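Local atomic coordinates of putative esterase (Uncultured bacterium, PDB entry 7C4D), a protein that probably hydrolyses carboxylic esters, as a serine hydrolase built on the alpha/beta hydrolase fold. Residues Pro25-His30 / Tyr53-Arg58; Gly31-Gly36 / Met172-Asn177; Ile93-Gly98 / His253-Gln258. All blocks are in the same frame, centred on the assembly; numbering follows the deposited sequence.

Followed from the N terminus, the chain lays down strand 25-29, runs on directly into the turn at 31-36, and returns through helix 40-46 to strand 51-55. There contact 1 closes a short beta-alpha-beta loop of 22 intervening residues. Strand 90-95 comes next to 25-29 on its other side, so contacts 1 and 3 share one sheet although they follow each other in series. Contact 2 opens inside the loop of contact 1 and closes only at 172-177; it therefore crosses contact 1, and contact 3, running from 93-98 to 253-258, crosses contact 2. Contacts 2 and 3 meet around one sulfate and one acetate, joining the C-terminal ends of the central strands to helices 168-175 and 255-258.

Contact 1: Pro25-His30 / Tyr53-Arg58; sequences PLIILH and YLIDQR
Leu26 and Ile28 both bond to the backbone of Tyr53, which sits opposite Ile27 where strands 25-29 and 51-55 run parallel at 23°. With helix 40-46 between them, these strands form a beta-alpha-beta unit of the alpha/beta hydrolase sheet. Two backbone bonds are short: Tyr53 N gives its hydrogen to Leu26 O at 2.8 Å, and Ile28 N gives its own to Tyr53 O at 2.9 Å. The next, Ile55 N to Ile28 O, is weak at 3.5 Å. A water beside the weak bond donates to both Ile28 O and Ile55 O.

Apolar contacts occupy both faces of the sheet. On one, Leu29 CD2 lies alongside Ile55 CG2 at 3.7 Å; on the other, Ile28 CD1 meets Leu54 CD2 at 4.0 Å.

Beyond Leu29 a side chain takes over from the ladder. With CG held between its backbone N and carbonyl carbon (chi1 66°), His30 presents NE2 to Gln57 N, which donates across 2.9 Å in an almost straight line (177°). The extended Gln57 runs past the imidazole in the opposite direction and sets its NE2 over the centre of one face. An alanine in place of His30 would probably leave Gln57 N without this acceptor and its amide without the ring beneath it. The chemistry implies that a ring nitrogen, doing the work of a carbonyl, continues the link between the two segments past the weak third bond.

Contact 2: Gly31-Gly36 / Met172-Asn177; sequences GLYGSG and MFLLKN. With SO4 (sulfate ion), chain E; ACT (acetate ion), chain D.
Phe173 lays the CE2-CZ rim of its ring against the backbone of the turn at Leu32, Tyr33 and Gly34, with Leu32 O near the ring plane. The benzyl group reaches across because CG stands opposite the backbone N (chi1 175°), which carries it off the helix toward the turn. Its CE2 also packs on Tyr33 CB at 3.9 Å. The same CB serves a second neighbour, Leu174, whose CD2 methyl approaches it to 3.9 Å and touches the root of the tyrosine ring as well. Beyond CB, Tyr33 leads away from the segment and its ring settles among Ile139, Ile140 and Leu143 of helix 131-144.

The polar link is a single carboxamide. Asn177 ND2 donates to Tyr33 O over 2.8 Å, nearly straight at 163°, with the acceptor in the amide plane. Its other N-H reaches back to Leu174 O at 3.2 Å, from above that carbonyl's plane; two bonds thus fix the rotation of the amide, and Leu174 O is gripped by Asn177 N too. Waters complete the seam: one donates to both Tyr33 O and Phe173 O, and another joins Gly34 O to Asn177 OD1.

Gly31 to Gly34 form a type II beta turn in which Tyr33 takes the left-handed third position (phi 73°), often given to glycine. The turn borders two anions: Gly31 N binds SO4 O3 at 3.3 Å, while Leu32 N donates to ACT OXT at 2.7 Å. Met97 N binds that same acetate oxygen. Such a pair of backbone N-H groups, one from the loop after strand 25-29 and one following the presumed nucleophile, is consistent with the oxyanion hole of alpha/beta hydrolases.

Contact 3: Ile93-Gly98 / His253-Gln258; sequences IGHSMG and HWLHAQ. With ACT (acetate ion), chain D; SO4 (sulfate ion), chain E.
The two backbones stay apart, with His95 CA 8.4 Å from Trp254 CA, and it is mainly the imidazole of His95 that spans the gap. Its chi1 of 175° swings the ring away from the backbone N and aims it at the other segment. Its NE2 donates to His253 O at 2.8 Å, with that oxygen close to the ring plane. His256 turns an edge onto one face of the same ring, CE1 to CE1 at 3.8 Å, with the planes 60° apart; Trp254 adds CD1 obliquely, and Leu255 CD2 touches the rim near CD2.

A sulfate is shared by the two histidine rings: His256 NE2 binds SO4 O4 at 2.8 Å, and His95 ND1 adds a weak bond to O3. Ser96 sits in the strained turn between strand and helix that recalls a nucleophile elbow (phi 52°). Its OG lies 3.1 Å from His253 NE2, near the plane of that ring. His253 ND1 is bonded to Asp120, so the three residues probably form a Ser-His-Asp catalytic triad, with an acetate beside them held by Met97 N.

Around this centre, strand 90-95 runs between strands 25-29 and 113-119, the latter also touching Leu255 through Ala119. His256 stacks on Trp39 and packs on helices 40-46 and 260-270, while Trp254 meets Phe173 of helix 168-175 edge-to-face.

Contact 1: Pro25-His30 / Tyr53-Arg58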
loop_
_atom_site.group_PDB
_atom_site.type_symbol
_atom_site.label_atom_id
_atom_site.label_comp_id
_atom_site.label_asym_id
_atom_site.label_seq_id
_atom_site.Cartn_x
_atom_site.Cartn_y
_atom_site.Cartn_z
ATOM N N PRO A 25 -0.583 12.971 -13.975
ATOM C CA PRO A 25 -0.240 11.612 -13.567
ATOM C C PRO A 25 -0.811 11.384 -12.186
ATOM O O PRO A 25 -0.956 12.311 -11.390
ATOM C CB PRO A 25 1.283 11.606 -13.474
ATOM C CG PRO A 25 1.660 12.800 -14.329
ATOM C CD PRO A 25 0.594 13.839 -14.084
ATOM N N LEU A 26 -1.164 10.124 -11.948
ATOM C CA LEU A 26 -1.676 9.682 -10.673
ATOM C C LEU A 26 -1.010 8.334 -10.407
ATOM O O LEU A 26 -1.222 7.380 -11.153
ATOM C CB LEU A 26 -3.202 9.590 -10.776
ATOM C CG LEU A 26 -3.949 8.999 -9.570
ATOM C CD1 LEU A 26 -3.602 9.738 -8.300
ATOM C CD2 LEU A 26 -5.467 9.054 -9.802
ATOM N N ILE A 27 -0.209 8.282 -9.339
ATOM C CA ILE A 27 0.499 7.077 -8.952
ATOM C C ILE A 27 -0.242 6.431 -7.792
ATOM O O ILE A 27 -0.515 7.119 -6.797
ATOM C CB ILE A 27 1.982 7.400 -8.598
ATOM C CG1 ILE A 27 2.750 7.940 -9.807
ATOM C CG2 ILE A 27 2.670 6.177 -8.000
ATOM C CD1 ILE A 27 4.176 8.424 -9.532
ATOM N N ILE A 28 -0.532 5.119 -7.915
ATOM C CA ILE A 28 -1.190 4.399 -6.830
ATOM C C ILE A 28 -0.201 3.367 -6.250
ATOM O O ILE A 28 0.418 2.626 -7.005
ATOM C CB ILE A 28 -2.519 3.780 -7.310
ATOM C CG1 ILE A 28 -3.387 4.809 -8.039
ATOM C CG2 ILE A 28 -3.316 3.087 -6.211
ATOM C CD1 ILE A 28 -4.809 4.283 -8.411
ATOM N N LEU A 29 -0.053 3.350 -4.918
ATOM C CA LEU A 29 0.830 2.437 -4.188
ATOM C C LEU A 29 0.015 1.568 -3.231
ATOM O O LEU A 29 -0.614 2.057 -2.282
ATOM C CB LEU A 29 1.875 3.223 -3.381
ATOM C CG LEU A 29 2.774 4.184 -4.140
ATOM C CD1 LEU A 29 3.807 4.767 -3.188
ATOM C CD2 LEU A 29 3.461 3.461 -5.267
ATOM N N HIS A 30 0.037 0.261 -3.479
ATOM C CA HIS A 30 -0.625 -0.721 -2.640
ATOM C C HIS A 30 0.067 -0.842 -1.255
ATOM O O HIS A 30 1.167 -0.316 -0.997
ATOM C CB HIS A 30 -0.619 -2.047 -3.404
ATOM C CG HIS A 30 0.763 -2.573 -3.581
ATOM N ND1 HIS A 30 1.425 -3.264 -2.581
ATOM C CD2 HIS A 30 1.647 -2.443 -4.588
ATOM C CE1 HIS A 30 2.637 -3.564 -2.973
ATOM N NE2 HIS A 30 2.804 -3.078 -4.211
ATOM N N TYR A 53 -0.793 5.280 -12.909
ATOM C CA TYR A 53 0.291 4.301 -12.828
ATOM C C TYR A 53 0.069 3.368 -11.638
ATOM O O TYR A 53 -0.020 3.822 -10.490
ATOM C CB TYR A 53 1.639 5.002 -12.691
ATOM C CG TYR A 53 2.036 5.808 -13.896
ATOM C CD1 TYR A 53 1.560 7.094 -14.071
ATOM C CD2 TYR A 53 2.873 5.280 -14.869
ATOM C CE1 TYR A 53 1.904 7.835 -15.182
ATOM C CE2 TYR A 53 3.241 6.005 -15.984
ATOM C CZ TYR A 53 2.754 7.293 -16.130
ATOM O OH TYR A 53 3.125 8.050 -17.197
ATOM N N LEU A 54 -0.139 2.081 -11.941
ATOM C CA LEU A 54 -0.318 1.056 -10.922
ATOM C C LEU A 54 1.037 0.382 -10.740
ATOM O O LEU A 54 1.486 -0.372 -11.613
ATOM C CB LEU A 54 -1.355 0.032 -11.378
ATOM C CG LEU A 54 -2.747 0.542 -11.753
ATOM C CD1 LEU A 54 -3.584 -0.625 -12.211
ATOM C CD2 LEU A 54 -3.422 1.180 -10.555
ATOM N N ILE A 55 1.685 0.729 -9.624
ATOM C CA ILE A 55 3.061 0.350 -9.325
ATOM C C ILE A 55 3.019 -0.855 -8.389
ATOM O O ILE A 55 2.136 -0.937 -7.522
ATOM C CB ILE A 55 3.773 1.563 -8.696
ATOM C CG1 ILE A 55 4.199 2.587 -9.755
ATOM C CG2 ILE A 55 4.926 1.147 -7.808
ATOM C CD1 ILE A 55 5.354 2.144 -10.534
ATOM N N ASP A 56 3.902 -1.835 -8.652
ATOM C CA ASP A 56 4.176 -2.937 -7.731
ATOM C C ASP A 56 5.403 -2.488 -6.933
ATOM O O ASP A 56 6.390 -2.069 -7.517
ATOM C CB ASP A 56 4.452 -4.258 -8.465
ATOM C CG ASP A 56 3.250 -4.939 -9.120
ATOM O OD1 ASP A 56 2.127 -4.497 -8.905
ATOM O OD2 ASP A 56 3.436 -5.948 -9.795
ATOM N N GLN A 57 5.300 -2.421 -5.608
ATOM C CA GLN A 57 6.454 -1.976 -4.828
ATOM C C GLN A 57 7.455 -3.121 -4.649
ATOM O O GLN A 57 7.096 -4.279 -4.895
ATOM C CB GLN A 57 5.975 -1.397 -3.505
ATOM C CG GLN A 57 5.210 -0.092 -3.712
ATOM C CD GLN A 57 4.756 0.432 -2.389
ATOM O OE1 GLN A 57 5.460 1.199 -1.727
ATOM N NE2 GLN A 57 3.611 -0.069 -1.965
ATOM N N ARG A 58 8.691 -2.788 -4.207
ATOM C CA ARG A 58 9.722 -3.809 -3.989
ATOM C C ARG A 58 9.165 -4.971 -3.160
ATOM O O ARG A 58 8.341 -4.762 -2.262
ATOM C CB ARG A 58 10.983 -3.179 -3.394
ATOM C CG ARG A 58 10.891 -2.764 -1.931
ATOM C CD ARG A 58 12.272 -2.531 -1.343
ATOM N NE ARG A 58 12.957 -1.572 -2.179
ATOM C CZ ARG A 58 14.272 -1.400 -2.218
ATOM N NH1 ARG A 58 15.041 -2.131 -1.435
ATOM N NH2 ARG A 58 14.809 -0.500 -3.026
HETATM O O HOH W 1 -0.190 -0.167 -6.309
#

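Contact 2: Gly31-Gly36 / Met172-Asn177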
loop_
_atom_site.group_PDB
_atom_site.type_symbol
_atom_site.label_atom_id
_atom_site.label_comp_id
_atom_site.label_asym_id
_atom_site.label_seq_id
_atom_site.Cartn_x
_atom_site.Cartn_y
_atom_site.Cartn_z
ATOM N N GLY A 31 -0.585 -1.561 -0.343
ATOM C CA GLY A 31 -0.017 -1.908 0.951
ATOM C C GLY A 31 0.654 -3.300 0.989
ATOM O O GLY A 31 0.788 -3.981 -0.038
ATOM N N LEU A 32 1.107 -3.736 2.185
ATOM C CA LEU A 32 1.859 -4.986 2.308
ATOM C C LEU A 32 1.041 -6.189 1.793
ATOM O O LEU A 32 -0.145 -6.328 2.078
ATOM C CB LEU A 32 2.244 -5.153 3.785
ATOM C CG LEU A 32 3.336 -6.170 4.120
ATOM C CD1 LEU A 32 4.655 -5.824 3.466
ATOM C CD2 LEU A 32 3.529 -6.234 5.631
ATOM N N TYR A 33 1.686 -7.086 1.029
ATOM C CA TYR A 33 1.027 -8.252 0.440
ATOM C C TYR A 33 0.096 -7.906 -0.736
ATOM O O TYR A 33 -0.572 -8.815 -1.252
ATOM C CB TYR A 33 0.290 -9.131 1.466
ATOM C CG TYR A 33 1.105 -9.431 2.695
ATOM C CD1 TYR A 33 2.257 -10.191 2.593
ATOM C CD2 TYR A 33 0.723 -8.982 3.951
ATOM C CE1 TYR A 33 3.043 -10.461 3.697
ATOM C CE2 TYR A 33 1.502 -9.251 5.073
ATOM C CZ TYR A 33 2.672 -9.981 4.940
ATOM O OH TYR A 33 3.472 -10.272 6.006
ATOM N N GLY A 34 -0.012 -6.616 -1.130
ATOM C CA GLY A 34 -0.869 -6.242 -2.260
ATOM C C GLY A 34 -0.058 -6.093 -3.541
ATOM O O GLY A 34 1.145 -6.343 -3.539
ATOM N N SER A 35 -0.717 -5.685 -4.634
ATOM C CA SER A 35 -0.037 -5.241 -5.842
ATOM C C SER A 35 -0.936 -4.246 -6.580
ATOM O O SER A 35 -1.993 -3.879 -6.080
ATOM C CB SER A 35 0.335 -6.391 -6.741
ATOM O OG SER A 35 -0.838 -6.967 -7.271
ATOM N N GLY A 36 -0.470 -3.778 -7.741
ATOM C CA GLY A 36 -1.265 -2.898 -8.570
ATOM C C GLY A 36 -2.583 -3.555 -8.979
ATOM O O GLY A 36 -3.604 -2.869 -9.037
ATOM N N MET A 172 -7.945 -14.863 0.299
ATOM C CA MET A 172 -7.723 -14.789 -1.146
ATOM C C MET A 172 -6.821 -13.614 -1.524
ATOM O O MET A 172 -6.092 -13.703 -2.517
ATOM C CB MET A 172 -9.015 -14.693 -1.963
ATOM C CG MET A 172 -9.519 -16.038 -2.449
ATOM S SD MET A 172 -10.649 -16.781 -1.245
ATOM C CE MET A 172 -12.075 -15.702 -1.397
ATOM N N PHE A 173 -6.893 -12.532 -0.730
ATOM C CA PHE A 173 -5.989 -11.391 -0.810
ATOM C C PHE A 173 -4.544 -11.903 -0.771
ATOM O O PHE A 173 -3.738 -11.631 -1.684
ATOM C CB PHE A 173 -6.368 -10.344 0.255
ATOM C CG PHE A 173 -5.418 -9.177 0.327
ATOM C CD1 PHE A 173 -5.542 -8.098 -0.544
ATOM C CD2 PHE A 173 -4.362 -9.187 1.222
ATOM C CE1 PHE A 173 -4.625 -7.055 -0.533
ATOM C CE2 PHE A 173 -3.443 -8.147 1.241
ATOM C CZ PHE A 173 -3.574 -7.088 0.361
ATOM N N LEU A 174 -4.266 -12.735 0.248
ATOM C CA LEU A 174 -2.938 -13.300 0.440
ATOM C C LEU A 174 -2.603 -14.302 -0.661
ATOM O O LEU A 174 -1.462 -14.362 -1.124
ATOM C CB LEU A 174 -2.873 -13.940 1.830
ATOM C CG LEU A 174 -2.989 -12.962 2.999
ATOM C CD1 LEU A 174 -3.123 -13.699 4.328
ATOM C CD2 LEU A 174 -1.786 -12.039 3.025
ATOM N N LEU A 175 -3.620 -15.054 -1.092
ATOM C CA LEU A 175 -3.456 -16.138 -2.045
ATOM C C LEU A 175 -3.299 -15.589 -3.459
ATOM O O LEU A 175 -3.037 -16.352 -4.395
ATOM C CB LEU A 175 -4.696 -17.041 -1.999
ATOM C CG LEU A 175 -4.732 -18.152 -0.952
ATOM C CD1 LEU A 175 -6.080 -18.843 -0.987
ATOM C CD2 LEU A 175 -3.609 -19.162 -1.163
ATOM N N LYS A 176 -3.510 -14.280 -3.641
ATOM C CA LYS A 176 -3.183 -13.751 -4.951
ATOM C C LYS A 176 -1.670 -13.720 -5.102
ATOM O O LYS A 176 -1.207 -13.431 -6.201
ATOM C CB LYS A 176 -3.744 -12.343 -5.157
ATOM C CG LYS A 176 -5.209 -12.280 -5.514
ATOM C CD LYS A 176 -5.718 -10.890 -5.258
ATOM C CE LYS A 176 -7.153 -10.875 -4.794
ATOM N NZ LYS A 176 -7.547 -9.516 -4.350
ATOM N N ASN A 177 -0.920 -14.009 -4.016
ATOM C CA ASN A 177 0.539 -13.897 -4.026
ATOM C C ASN A 177 1.213 -15.221 -4.351
ATOM O O ASN A 177 2.444 -15.284 -4.501
ATOM C CB ASN A 177 1.095 -13.375 -2.713
ATOM C CG ASN A 177 0.839 -11.893 -2.604
ATOM O OD1 ASN A 177 1.512 -11.101 -3.258
ATOM N ND2 ASN A 177 -0.176 -11.530 -1.846
HETATM S S SO4 E . -3.859 -3.387 -1.579
HETATM O O1 SO4 E . -3.236 -4.102 -2.661
HETATM O O2 SO4 E . -3.330 -3.897 -0.333
HETATM O O3 SO4 E . -3.552 -1.973 -1.663
HETATM O O4 SO4 E . -5.280 -3.574 -1.619
HETATM C C ACT D . -0.116 -2.790 5.348
HETATM O O ACT D . -1.280 -3.240 5.473
HETATM O OXT ACT D . 0.304 -2.272 4.294
HETATM C CH3 ACT D . 0.875 -2.844 6.536
HETATM O O HOH W 2 -2.817 -9.211 -2.819
HETATM O O HOH W 3 2.364 -8.880 -4.430
#

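Contact 3: Ile93-Gly98 / His253-Gln258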
loop_
_atom_site.group_PDB
_atom_site.type_symbol
_atom_site.label_atom_id
_atom_site.label_comp_id
_atom_site.label_asym_id
_atom_site.label_seq_id
_atom_site.Cartn_x
_atom_site.Cartn_y
_atom_site.Cartn_z
ATOM N N ILE A 93 -1.857 8.288 -4.508
ATOM C CA ILE A 93 -2.644 7.562 -3.536
ATOM C C ILE A 93 -1.786 6.420 -2.956
ATOM O O ILE A 93 -1.218 5.635 -3.703
ATOM C CB ILE A 93 -3.923 6.988 -4.200
ATOM C CG1 ILE A 93 -4.768 8.069 -4.891
ATOM C CG2 ILE A 93 -4.729 6.177 -3.183
ATOM C CD1 ILE A 93 -5.828 7.531 -5.850
ATOM N N GLY A 94 -1.686 6.336 -1.633
ATOM C CA GLY A 94 -0.939 5.275 -0.969
ATOM C C GLY A 94 -1.807 4.650 0.109
ATOM O O GLY A 94 -2.263 5.347 1.012
ATOM N N HIS A 95 -2.029 3.352 -0.018
ATOM C CA HIS A 95 -2.824 2.582 0.927
ATOM C C HIS A 95 -1.877 1.901 1.913
ATOM O O HIS A 95 -0.985 1.156 1.496
ATOM C CB HIS A 95 -3.679 1.543 0.196
ATOM C CG HIS A 95 -4.418 0.643 1.122
ATOM N ND1 HIS A 95 -4.188 -0.690 1.194
ATOM C CD2 HIS A 95 -5.329 0.908 2.079
ATOM C CE1 HIS A 95 -4.947 -1.218 2.131
ATOM N NE2 HIS A 95 -5.669 -0.265 2.655
ATOM N N SER A 96 -2.079 2.189 3.210
ATOM C CA SER A 96 -1.330 1.589 4.305
ATOM C C SER A 96 0.185 1.717 4.095
ATOM O O SER A 96 0.710 2.843 4.055
ATOM C CB SER A 96 -1.753 0.179 4.569
ATOM O OG SER A 96 -1.622 -0.090 5.966
ATOM N N MET A 97 0.873 0.577 3.906
ATOM C CA MET A 97 2.315 0.631 3.731
ATOM C C MET A 97 2.616 1.601 2.598
ATOM O O MET A 97 3.525 2.419 2.705
ATOM C CB MET A 97 2.914 -0.744 3.401
ATOM C CG MET A 97 4.390 -0.690 3.046
ATOM S SD MET A 97 5.132 -2.265 2.522
ATOM C CE MET A 97 4.611 -2.406 0.807
ATOM N N GLY A 98 1.806 1.531 1.537
ATOM C CA GLY A 98 1.926 2.433 0.393
ATOM C C GLY A 98 1.705 3.899 0.786
ATOM O O GLY A 98 2.356 4.799 0.257
ATOM N N HIS A 253 -10.146 -1.785 6.837
ATOM C CA HIS A 253 -8.813 -1.385 6.433
ATOM C C HIS A 253 -8.640 -1.409 4.908
ATOM O O HIS A 253 -7.855 -0.628 4.374
ATOM C CB HIS A 253 -7.779 -2.165 7.242
ATOM C CG HIS A 253 -6.373 -1.792 6.897
ATOM N ND1 HIS A 253 -5.844 -0.545 7.178
ATOM C CD2 HIS A 253 -5.397 -2.484 6.267
ATOM C CE1 HIS A 253 -4.596 -0.493 6.754
ATOM N NE2 HIS A 253 -4.294 -1.668 6.199
ATOM N N TRP A 254 -9.357 -2.300 4.208
ATOM C CA TRP A 254 -9.319 -2.381 2.753
ATOM C C TRP A 254 -10.534 -1.657 2.193
ATOM O O TRP A 254 -11.377 -2.239 1.535
ATOM C CB TRP A 254 -9.209 -3.840 2.273
ATOM C CG TRP A 254 -7.844 -4.420 2.476
ATOM C CD1 TRP A 254 -6.849 -4.495 1.547
ATOM C CD2 TRP A 254 -7.291 -4.957 3.688
ATOM N NE1 TRP A 254 -5.728 -5.060 2.086
ATOM C CE2 TRP A 254 -5.960 -5.347 3.400
ATOM C CE3 TRP A 254 -7.776 -5.165 4.984
ATOM C CZ2 TRP A 254 -5.111 -5.908 4.363
ATOM C CZ3 TRP A 254 -6.945 -5.731 5.931
ATOM C CH2 TRP A 254 -5.631 -6.101 5.624
ATOM N N LEU A 255 -10.617 -0.360 2.498
ATOM C CA LEU A 255 -11.804 0.431 2.219
ATOM C C LEU A 255 -12.058 0.594 0.713
ATOM O O LEU A 255 -13.193 0.797 0.277
ATOM C CB LEU A 255 -11.724 1.761 2.989
ATOM C CG LEU A 255 -10.681 2.787 2.544
ATOM C CD1 LEU A 255 -10.765 4.008 3.442
ATOM C CD2 LEU A 255 -9.256 2.230 2.550
ATOM N N HIS A 256 -11.016 0.465 -0.107
ATOM C CA HIS A 256 -11.202 0.671 -1.538
ATOM C C HIS A 256 -11.744 -0.578 -2.229
ATOM O O HIS A 256 -12.241 -0.504 -3.348
ATOM C CB HIS A 256 -9.864 0.975 -2.194
ATOM C CG HIS A 256 -8.859 -0.086 -1.906
ATOM N ND1 HIS A 256 -8.360 -0.316 -0.615
ATOM C CD2 HIS A 256 -8.264 -0.983 -2.716
ATOM C CE1 HIS A 256 -7.475 -1.290 -0.666
ATOM N NE2 HIS A 256 -7.380 -1.697 -1.941
ATOM N N ALA A 257 -11.542 -1.732 -1.598
ATOM C CA ALA A 257 -12.058 -2.989 -2.109
ATOM C C ALA A 257 -13.485 -3.169 -1.606
ATOM O O ALA A 257 -14.326 -3.660 -2.342
ATOM C CB ALA A 257 -11.175 -4.123 -1.670
ATOM N N GLN A 258 -13.759 -2.722 -0.373
ATOM C CA GLN A 258 -15.061 -2.906 0.263
ATOM C C GLN A 258 -16.077 -1.853 -0.193
ATOM O O GLN A 258 -17.231 -2.185 -0.413
ATOM C CB GLN A 258 -14.943 -2.914 1.788
ATOM C CG GLN A 258 -14.146 -4.116 2.301
ATOM C CD GLN A 258 -13.929 -4.076 3.793
ATOM O OE1 GLN A 258 -14.743 -4.568 4.567
ATOM N NE2 GLN A 258 -12.820 -3.483 4.210
HETATM C C ACT D . -0.116 -2.790 5.348
HETATM O O ACT D . -1.280 -3.240 5.473
HETATM O OXT ACT D . 0.304 -2.272 4.294
HETATM C CH3 ACT D . 0.875 -2.844 6.536
HETATM S S SO4 E . -3.859 -3.387 -1.579
HETATM O O1 SO4 E . -3.236 -4.102 -2.661
HETATM O O2 SO4 E . -3.330 -3.897 -0.333
HETATM O O3 SO4 E . -3.552 -1.973 -1.663
HETATM O O4 SO4 E . -5.280 -3.574 -1.619
#